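PDB 2BKL: prolyl endopeptidase, which probably cleaves oligopeptides on the carboxyl side of proline, and more slowly of alanine, as a serine peptidase of the prolyl oligopeptidase (S9A) family. Local coordinates for residues A[380-388]-A[459-467]; A[557-565]-A[587-597]. All coordinates share one frame; numbering follows the deposited sequence.

Contact 1 of 2, residues A[380-388]-A[459-467]; sequences VFTSFTTPR and NMEANFRSS
Phe464 lies against the 380-388 turn with one ring face on Pro387, whose CG stands 4.0 Å from the ring centroid and only 16° off the ring normal, a CH-pi contact. The backbone of Ser383 approaches the same ring from a different direction: its O sits at the ring edge, in plane, 3.3 Å from Phe464 CB. On the far face lies the backbone N of Ser466, so the ring is sandwiched between the turn and its own chain. This placing follows from chi1 of 180°, which turns the ring away from its own backbone N and in among the carbonyls of Ser383, Phe384 and Thr386. Since the ring covers Pro387 and the carbonyls of the turn, a serine in its place would probably leave Pro387 without its flat partner and open a gap beside those carbonyls. Residues 376-383 and 386-394 are neighbouring antiparallel strands in a four-stranded sheet of the beta-propeller, and the turn joining them meets a loop of the alpha/beta-hydrolase domain; the contact is therefore a piece of the interdomain interface. Phe384 reaches the other way, into the hydrolase side, where Phe433, Val417 and Tyr478 also touch it. Ala462, the centre of an inverse gamma turn, lays its CA over one face of the Phe384 ring, 3.8 Å from the centroid, while its CB meets Phe384 CE2 at 3.6 Å. Thr382 supplies the direct polar link: OG1 donates to Ala462 O over 2.9 Å, coming in tilted 26° from the carbonyl plane. A water adds a second tie, giving a hydrogen to Phe384 O and accepting one from Arg465 N. Behind the interface Ser383 OG accepts from Thr385 N in an ST turn and shares a hydrogen bond with Thr386 OG1, 2.8 Å away.

Contact 2 of 2, residues A[557-565]-A[587-597]; sequences VPLLDMVRY and FKTLHAYSPYH
Leu560 opens the contact with its carbonyl: Tyr596 N donates to Leu560 O over 3.0 Å, nearly straight at 167° but from above the carbonyl plane. The Leu560 side chain crosses Pro595 at about a right angle, with CD2 resting on the CB and CG of that ring. Asp561 comes next, its carboxylate plane turned 80° from the His597 imidazole; OD1 lies in the ring plane at the CE1 edge, 3.1 Å from that carbon. OD1 also takes two weak bonds from Val563 N and Arg564 N, whereas OD2 forms a salt bridge with Lys626 of helix 622-632 and takes a water that also bonds His597 NE2. Met562 N donates to Ser594 OG over 2.9 Å. Its side chain, bent at chi2 and chi3, lays CG against Tyr593 CE1, and its CB meets Leu590 CD2 at 4.0 Å. Val563 then fits its two methyls to different rings: CG1 touches the edge of Phe587, and CG2 comes within 3.6 Å of His597 CE1. The segment 557-565 follows strand 552-556 of the alpha/beta-hydrolase sheet, and Leu559 within it touches the bound Z-Ala-Pro; Met562 and Tyr593 both touch Tyr578, another pocket residue, so the contact probably lies just behind the pocket as a second shell. Ser594 OG also shares a hydrogen bond with His597 ND1, so both imidazole nitrogens have partners and the rotation of the ring is fixed. With Asp561 at its edge, that imidazole would probably be somewhat easier to protonate, an effect that Lys626 is likely to temper.

How the contacts relate
Contact 2 is the more thoroughly buried, with most of its touching residues enclosed, whereas contact 1 is partly buried and has Asn463 exposed. They share no strand or helix: contact 1 sets a propeller strand turn against a hydrolase-domain loop, while contact 2 stays inside the hydrolase domain and joins a loop to a helix and its 3-10 extension. Their centres are 32 Å apart, on opposite sides of the molecule's centre. The chemistry differs accordingly. Across the domain boundary, aromatic faces and a single direct hydrogen bond do the work; within the one domain, one backbone bond, a serine hydroxyl, a carboxylate and an imidazole are woven among apolar side chains beside the ligand pocket.

Contact 1 of 2, residues A[380-388]-A[459-467]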
loop_
_atom_site.group_PDB
_atom_site.type_symbol
_atom_site.label_atom_id
_atom_site.label_comp_id
_atom_site.label_asym_id
_atom_site.label_seq_id
_atom_site.Cartn_x
_atom_site.Cartn_y
_atom_site.Cartn_z
ATOM N N VAL A 380 -12.222 4.643 -11.953
ATOM C CA VAL A 380 -12.918 4.040 -10.824
ATOM C C VAL A 380 -13.319 5.110 -9.848
ATOM O O VAL A 380 -12.526 6.002 -9.553
ATOM C CB VAL A 380 -11.959 3.041 -10.138
ATOM C CG1 VAL A 380 -12.614 2.354 -8.949
ATOM C CG2 VAL A 380 -11.430 1.990 -11.114
ATOM N N PHE A 381 -14.550 5.033 -9.356
ATOM C CA PHE A 381 -15.046 5.916 -8.313
ATOM C C PHE A 381 -15.574 5.132 -7.121
ATOM O O PHE A 381 -16.296 4.151 -7.280
ATOM C CB PHE A 381 -16.138 6.813 -8.866
ATOM C CG PHE A 381 -16.725 7.721 -7.838
ATOM C CD1 PHE A 381 -16.108 8.929 -7.548
ATOM C CD2 PHE A 381 -17.875 7.363 -7.167
ATOM C CE1 PHE A 381 -16.616 9.759 -6.599
ATOM C CE2 PHE A 381 -18.387 8.172 -6.209
ATOM C CZ PHE A 381 -17.775 9.380 -5.921
ATOM N N THR A 382 -15.191 5.534 -5.921
ATOM C CA THR A 382 -15.726 4.949 -4.688
ATOM C C THR A 382 -15.996 6.082 -3.721
ATOM O O THR A 382 -15.519 7.182 -3.872
ATOM C CB THR A 382 -14.770 3.952 -3.975
ATOM O OG1 THR A 382 -13.513 4.621 -3.668
ATOM C CG2 THR A 382 -14.370 2.821 -4.870
ATOM N N SER A 383 -16.720 5.775 -2.662
ATOM C CA SER A 383 -16.768 6.661 -1.492
ATOM C C SER A 383 -16.872 5.780 -0.276
ATOM O O SER A 383 -16.975 4.568 -0.382
ATOM C CB SER A 383 -17.956 7.651 -1.547
ATOM O OG SER A 383 -19.175 7.072 -1.105
ATOM N N PHE A 384 -16.797 6.374 0.908
ATOM C CA PHE A 384 -16.893 5.585 2.124
ATOM C C PHE A 384 -18.208 4.812 2.213
ATOM O O PHE A 384 -18.265 3.796 2.919
ATOM C CB PHE A 384 -16.720 6.451 3.390
ATOM C CG PHE A 384 -15.306 6.868 3.652
ATOM C CD1 PHE A 384 -14.344 5.956 4.065
ATOM C CD2 PHE A 384 -14.928 8.185 3.485
ATOM C CE1 PHE A 384 -13.023 6.384 4.290
ATOM C CE2 PHE A 384 -13.632 8.610 3.692
ATOM C CZ PHE A 384 -12.675 7.715 4.095
ATOM N N THR A 385 -19.236 5.303 1.520
ATOM C CA THR A 385 -20.550 4.651 1.459
ATOM C C THR A 385 -21.004 4.177 0.050
ATOM O O THR A 385 -22.147 3.730 -0.116
ATOM C CB THR A 385 -21.604 5.619 2.032
ATOM O OG1 THR A 385 -21.724 6.765 1.191
ATOM C CG2 THR A 385 -21.162 6.185 3.365
ATOM N N THR A 386 -20.116 4.247 -0.939
ATOM C CA THR A 386 -20.410 3.924 -2.356
ATOM C C THR A 386 -19.460 2.828 -2.828
ATOM O O THR A 386 -18.273 3.089 -3.036
ATOM C CB THR A 386 -20.180 5.157 -3.299
ATOM O OG1 THR A 386 -21.056 6.227 -2.962
ATOM C CG2 THR A 386 -20.568 4.836 -4.742
ATOM N N PRO A 387 -19.953 1.615 -3.039
ATOM C CA PRO A 387 -19.124 0.573 -3.651
ATOM C C PRO A 387 -18.544 0.972 -5.020
ATOM O O PRO A 387 -19.130 1.824 -5.684
ATOM C CB PRO A 387 -20.106 -0.619 -3.774
ATOM C CG PRO A 387 -21.101 -0.375 -2.738
ATOM C CD PRO A 387 -21.287 1.103 -2.685
ATOM N N ARG A 388 -17.438 0.351 -5.439
ATOM C CA ARG A 388 -16.738 0.710 -6.668
ATOM C C ARG A 388 -17.651 0.775 -7.863
ATOM O O ARG A 388 -18.417 -0.132 -8.135
ATOM C CB ARG A 388 -15.619 -0.300 -6.998
ATOM C CG ARG A 388 -14.335 -0.098 -6.248
ATOM C CD ARG A 388 -13.411 -1.314 -6.283
ATOM N NE ARG A 388 -13.168 -1.839 -7.627
ATOM C CZ ARG A 388 -12.089 -1.564 -8.373
ATOM N NH1 ARG A 388 -11.120 -0.776 -7.914
ATOM N NH2 ARG A 388 -11.968 -2.099 -9.591
ATOM N N ASN A 459 -1.564 8.572 0.423
ATOM C CA ASN A 459 -2.747 9.350 0.751
ATOM C C ASN A 459 -3.869 8.489 1.275
ATOM O O ASN A 459 -4.099 7.375 0.784
ATOM C CB ASN A 459 -3.235 10.101 -0.469
ATOM C CG ASN A 459 -2.158 10.941 -1.051
ATOM O OD1 ASN A 459 -1.504 11.663 -0.334
ATOM N ND2 ASN A 459 -1.911 10.790 -2.342
ATOM N N MET A 460 -4.553 8.973 2.306
ATOM C CA MET A 460 -5.757 8.310 2.800
ATOM C C MET A 460 -6.936 8.841 2.030
ATOM O O MET A 460 -7.256 9.999 2.111
ATOM C CB MET A 460 -5.954 8.514 4.320
ATOM C CG MET A 460 -4.757 8.177 5.168
ATOM S SD MET A 460 -4.373 6.426 5.194
ATOM C CE MET A 460 -3.505 6.298 4.269
ATOM N N GLU A 461 -7.619 7.963 1.310
ATOM C CA GLU A 461 -8.719 8.374 0.470
ATOM C C GLU A 461 -9.997 7.687 0.878
ATOM O O GLU A 461 -9.991 6.705 1.619
ATOM C CB GLU A 461 -8.478 7.968 -0.990
ATOM C CG GLU A 461 -7.260 8.511 -1.676
ATOM C CD GLU A 461 -7.036 7.800 -3.015
ATOM O OE1 GLU A 461 -7.877 6.913 -3.398
ATOM O OE2 GLU A 461 -6.022 8.132 -3.670
ATOM N N ALA A 462 -11.070 8.163 0.269
ATOM C CA ALA A 462 -12.430 7.615 0.465
ATOM C C ALA A 462 -12.698 6.319 -0.305
ATOM O O ALA A 462 -13.579 6.241 -1.212
ATOM C CB ALA A 462 -13.474 8.703 0.069
ATOM N N ASN A 463 -11.932 5.299 0.024
ATOM C CA ASN A 463 -12.116 3.949 -0.479
ATOM C C ASN A 463 -13.376 3.380 0.173
ATOM O O ASN A 463 -13.700 3.682 1.319
ATOM C CB ASN A 463 -10.918 3.055 -0.091
ATOM C CG ASN A 463 -9.631 3.378 -0.868
ATOM O OD1 ASN A 463 -9.653 3.607 -2.087
ATOM N ND2 ASN A 463 -8.499 3.390 -0.153
ATOM N N PHE A 464 -14.109 2.556 -0.555
ATOM C CA PHE A 464 -15.203 1.803 0.061
ATOM C C PHE A 464 -14.666 0.561 0.745
ATOM O O PHE A 464 -14.013 -0.293 0.130
ATOM C CB PHE A 464 -16.270 1.413 -0.962
ATOM C CG PHE A 464 -17.405 0.632 -0.354
ATOM C CD1 PHE A 464 -18.314 1.259 0.463
ATOM C CD2 PHE A 464 -17.528 -0.749 -0.574
ATOM C CE1 PHE A 464 -19.366 0.538 1.046
ATOM C CE2 PHE A 464 -18.569 -1.471 0.009
ATOM C CZ PHE A 464 -19.478 -0.833 0.807
ATOM N N ARG A 465 -14.995 0.432 2.032
ATOM C CA ARG A 465 -14.669 -0.751 2.782
ATOM C C ARG A 465 -15.967 -1.274 3.384
ATOM O O ARG A 465 -16.528 -0.652 4.283
ATOM C CB ARG A 465 -13.698 -0.411 3.912
ATOM C CG ARG A 465 -12.243 -0.197 3.514
ATOM C CD ARG A 465 -11.344 -0.005 4.765
ATOM N NE ARG A 465 -9.917 0.177 4.468
ATOM C CZ ARG A 465 -8.905 -0.537 4.993
ATOM N NH1 ARG A 465 -9.108 -1.523 5.872
ATOM N NH2 ARG A 465 -7.657 -0.252 4.633
ATOM N N SER A 466 -16.442 -2.411 2.917
ATOM C CA SER A 466 -17.642 -2.985 3.510
ATOM C C SER A 466 -17.399 -3.469 4.944
ATOM O O SER A 466 -18.344 -3.613 5.713
ATOM C CB SER A 466 -18.167 -4.130 2.653
ATOM O OG SER A 466 -17.258 -5.196 2.621
ATOM N N SER A 467 -16.132 -3.658 5.305
ATOM C CA SER A 467 -15.780 -4.149 6.628
ATOM C C SER A 467 -16.230 -3.268 7.779
ATOM O O SER A 467 -16.359 -3.756 8.884
ATOM C CB SER A 467 -14.275 -4.405 6.742
ATOM O OG SER A 467 -13.526 -3.198 6.615
HETATM O O HOH W 1 -16.328 2.195 3.845
#

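Contact 2 of 2, residues A[557-565]-A[587-597]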
loop_
_atom_site.group_PDB
_atom_site.type_symbol
_atom_site.label_atom_id
_atom_site.label_comp_id
_atom_site.label_asym_id
_atom_site.label_seq_id
_atom_site.Cartn_x
_atom_site.Cartn_y
_atom_site.Cartn_z
ATOM N N VAL A 557 0.734 -6.091 11.248
ATOM C CA VAL A 557 2.022 -6.311 10.566
ATOM C C VAL A 557 2.994 -5.151 10.767
ATOM O O VAL A 557 3.426 -4.516 9.801
ATOM C CB VAL A 557 1.824 -6.678 9.092
ATOM C CG1 VAL A 557 1.283 -8.113 8.983
ATOM C CG2 VAL A 557 0.961 -5.713 8.369
ATOM N N PRO A 558 3.358 -4.869 12.016
ATOM C CA PRO A 558 3.975 -3.576 12.354
ATOM C C PRO A 558 5.500 -3.498 12.363
ATOM O O PRO A 558 6.192 -4.512 12.570
ATOM C CB PRO A 558 3.498 -3.358 13.766
ATOM C CG PRO A 558 3.553 -4.802 14.377
ATOM C CD PRO A 558 3.015 -5.630 13.233
ATOM N N LEU A 559 6.014 -2.274 12.237
ATOM C CA LEU A 559 7.366 -1.909 12.659
ATOM C C LEU A 559 7.287 -1.311 14.047
ATOM O O LEU A 559 6.517 -0.370 14.261
ATOM C CB LEU A 559 7.947 -0.871 11.693
ATOM C CG LEU A 559 8.251 -1.373 10.289
ATOM C CD1 LEU A 559 8.473 -0.239 9.310
ATOM C CD2 LEU A 559 9.455 -2.324 10.313
ATOM N N LEU A 560 8.081 -1.828 15.006
ATOM C CA LEU A 560 8.018 -1.361 16.396
ATOM C C LEU A 560 9.368 -1.208 17.091
ATOM O O LEU A 560 9.463 -0.401 18.003
ATOM C CB LEU A 560 7.053 -2.217 17.245
ATOM C CG LEU A 560 5.614 -2.255 16.767
ATOM C CD1 LEU A 560 4.830 -3.408 17.333
ATOM C CD2 LEU A 560 4.906 -0.970 17.034
ATOM N N ASP A 561 10.390 -2.002 16.725
ATOM C CA ASP A 561 11.759 -1.757 17.203
ATOM C C ASP A 561 12.478 -0.962 16.124
ATOM O O ASP A 561 12.940 -1.516 15.110
ATOM C CB ASP A 561 12.503 -3.060 17.514
ATOM C CG ASP A 561 13.903 -2.843 17.990
ATOM O OD1 ASP A 561 14.449 -1.727 17.801
ATOM O OD2 ASP A 561 14.540 -3.783 18.566
ATOM N N MET A 562 12.504 0.354 16.295
ATOM C CA MET A 562 13.026 1.236 15.251
ATOM C C MET A 562 14.533 1.420 15.357
ATOM O O MET A 562 15.138 2.028 14.504
ATOM C CB MET A 562 12.298 2.579 15.260
ATOM C CG MET A 562 10.827 2.416 14.976
ATOM S SD MET A 562 10.462 1.691 13.356
ATOM C CE MET A 562 11.100 2.883 12.274
ATOM N N VAL A 563 15.139 0.883 16.413
ATOM C CA VAL A 563 16.587 0.857 16.543
ATOM C C VAL A 563 17.175 -0.278 15.708
ATOM O O VAL A 563 18.321 -0.199 15.271
ATOM C CB VAL A 563 16.980 0.750 18.036
ATOM C CG1 VAL A 563 18.482 0.595 18.207
ATOM C CG2 VAL A 563 16.463 1.969 18.800
ATOM N N ARG A 564 16.401 -1.340 15.490
ATOM C CA ARG A 564 16.896 -2.521 14.785
ATOM C C ARG A 564 16.147 -2.863 13.479
ATOM O O ARG A 564 16.477 -3.821 12.805
ATOM C CB ARG A 564 16.880 -3.743 15.691
ATOM C CG ARG A 564 17.819 -3.628 16.858
ATOM C CD ARG A 564 17.802 -4.774 17.830
ATOM N NE ARG A 564 18.108 -6.077 17.262
ATOM C CZ ARG A 564 19.342 -6.517 16.963
ATOM N NH1 ARG A 564 20.404 -5.718 17.069
ATOM N NH2 ARG A 564 19.486 -7.768 16.525
ATOM N N TYR A 565 15.157 -2.073 13.090
ATOM C CA TYR A 565 14.316 -2.467 11.941
ATOM C C TYR A 565 15.111 -2.676 10.638
ATOM O O TYR A 565 14.722 -3.490 9.815
ATOM C CB TYR A 565 13.168 -1.468 11.717
ATOM C CG TYR A 565 13.578 -0.305 10.854
ATOM C CD1 TYR A 565 14.209 0.814 11.396
ATOM C CD2 TYR A 565 13.436 -0.355 9.460
ATOM C CE1 TYR A 565 14.642 1.872 10.586
ATOM C CE2 TYR A 565 13.885 0.707 8.641
ATOM C CZ TYR A 565 14.478 1.792 9.197
ATOM O OH TYR A 565 14.922 2.787 8.382
ATOM N N PHE A 587 19.846 7.870 15.046
ATOM C CA PHE A 587 19.578 7.077 16.238
ATOM C C PHE A 587 18.827 7.881 17.277
ATOM O O PHE A 587 17.894 7.378 17.885
ATOM C CB PHE A 587 20.898 6.538 16.846
ATOM C CG PHE A 587 20.742 5.977 18.231
ATOM C CD1 PHE A 587 20.134 4.752 18.434
ATOM C CD2 PHE A 587 21.177 6.687 19.336
ATOM C CE1 PHE A 587 19.971 4.238 19.721
ATOM C CE2 PHE A 587 20.992 6.187 20.623
ATOM C CZ PHE A 587 20.416 4.944 20.805
ATOM N N LYS A 588 19.240 9.122 17.513
ATOM C CA LYS A 588 18.589 9.928 18.538
ATOM C C LYS A 588 17.090 10.081 18.213
ATOM O O LYS A 588 16.235 9.910 19.071
ATOM C CB LYS A 588 19.233 11.298 18.677
ATOM C CG LYS A 588 18.601 12.123 19.772
ATOM C CD LYS A 588 19.495 13.285 20.175
ATOM C CE LYS A 588 18.864 14.072 21.335
ATOM N NZ LYS A 588 17.557 14.659 20.928
ATOM N N THR A 589 16.792 10.367 16.954
ATOM C CA THR A 589 15.418 10.485 16.512
ATOM C C THR A 589 14.626 9.197 16.694
ATOM O O THR A 589 13.541 9.206 17.238
ATOM C CB THR A 589 15.414 10.884 15.016
ATOM O OG1 THR A 589 15.894 12.243 14.895
ATOM C CG2 THR A 589 14.003 10.875 14.407
ATOM N N LEU A 590 15.167 8.094 16.192
ATOM C CA LEU A 590 14.478 6.800 16.224
ATOM C C LEU A 590 14.277 6.305 17.639
ATOM O O LEU A 590 13.197 5.811 17.980
ATOM C CB LEU A 590 15.275 5.795 15.400
ATOM C CG LEU A 590 15.329 6.077 13.903
ATOM C CD1 LEU A 590 16.552 5.395 13.291
ATOM C CD2 LEU A 590 14.031 5.633 13.248
ATOM N N HIS A 591 15.297 6.412 18.468
ATOM C CA HIS A 591 15.231 5.907 19.821
ATOM C C HIS A 591 14.195 6.671 20.608
ATOM O O HIS A 591 13.536 6.087 21.450
ATOM C CB HIS A 591 16.611 5.964 20.483
ATOM C CG HIS A 591 16.703 5.211 21.776
ATOM N ND1 HIS A 591 17.546 5.601 22.793
ATOM C CD2 HIS A 591 16.099 4.075 22.199
ATOM C CE1 HIS A 591 17.431 4.759 23.804
ATOM N NE2 HIS A 591 16.580 3.807 23.465
ATOM N N ALA A 592 13.972 7.953 20.283
ATOM C CA ALA A 592 13.025 8.758 21.026
ATOM C C ALA A 592 11.587 8.295 20.850
ATOM O O ALA A 592 10.777 8.490 21.742
ATOM C CB ALA A 592 13.168 10.193 20.642
ATOM N N TYR A 593 11.263 7.709 19.702
ATOM C CA TYR A 593 9.893 7.214 19.480
ATOM C C TYR A 593 9.677 5.702 19.351
ATOM O O TYR A 593 8.540 5.270 19.414
ATOM C CB TYR A 593 9.207 7.936 18.313
ATOM C CG TYR A 593 9.712 7.633 16.894
ATOM C CD1 TYR A 593 9.373 6.444 16.254
ATOM C CD2 TYR A 593 10.449 8.563 16.170
ATOM C CE1 TYR A 593 9.762 6.194 14.951
ATOM C CE2 TYR A 593 10.852 8.324 14.887
ATOM C CZ TYR A 593 10.506 7.141 14.263
ATOM O OH TYR A 593 10.878 6.915 12.953
ATOM N N SER A 594 10.748 4.934 19.159
ATOM C CA SER A 594 10.739 3.463 18.937
ATOM C C SER A 594 9.798 2.802 19.946
ATOM O O SER A 594 10.089 2.807 21.146
ATOM C CB SER A 594 12.148 2.938 19.114
ATOM O OG SER A 594 12.188 1.519 18.974
ATOM N N PRO A 595 8.614 2.368 19.547
ATOM C CA PRO A 595 7.625 1.933 20.542
ATOM C C PRO A 595 8.117 0.837 21.485
ATOM O O PRO A 595 7.786 0.839 22.668
ATOM C CB PRO A 595 6.444 1.472 19.668
ATOM C CG PRO A 595 6.555 2.382 18.497
ATOM C CD PRO A 595 8.023 2.478 18.195
ATOM N N TYR A 596 8.882 -0.110 20.963
ATOM C CA TYR A 596 9.393 -1.224 21.754
ATOM C C TYR A 596 10.228 -0.750 22.931
ATOM O O TYR A 596 10.270 -1.427 23.949
ATOM C CB TYR A 596 10.209 -2.140 20.865
ATOM C CG TYR A 596 10.959 -3.231 21.585
ATOM C CD1 TYR A 596 10.299 -4.229 22.274
ATOM C CD2 TYR A 596 12.334 -3.260 21.565
ATOM C CE1 TYR A 596 10.985 -5.239 22.920
ATOM C CE2 TYR A 596 13.042 -4.271 22.231
ATOM C CZ TYR A 596 12.350 -5.251 22.880
ATOM O OH TYR A 596 13.120 -6.241 23.453
ATOM N N HIS A 597 10.864 0.420 22.793
ATOM C CA HIS A 597 11.720 0.991 23.836
ATOM C C HIS A 597 11.009 1.982 24.738
ATOM O O HIS A 597 11.651 2.628 25.579
ATOM C CB HIS A 597 12.952 1.643 23.200
ATOM C CG HIS A 597 13.768 0.678 22.429
ATOM N ND1 HIS A 597 13.633 0.512 21.063
ATOM C CD2 HIS A 597 14.725 -0.193 22.829
ATOM C CE1 HIS A 597 14.454 -0.441 20.662
ATOM N NE2 HIS A 597 15.143 -0.878 21.712
HETATM O O HOH W 2 16.533 -3.076 20.403
#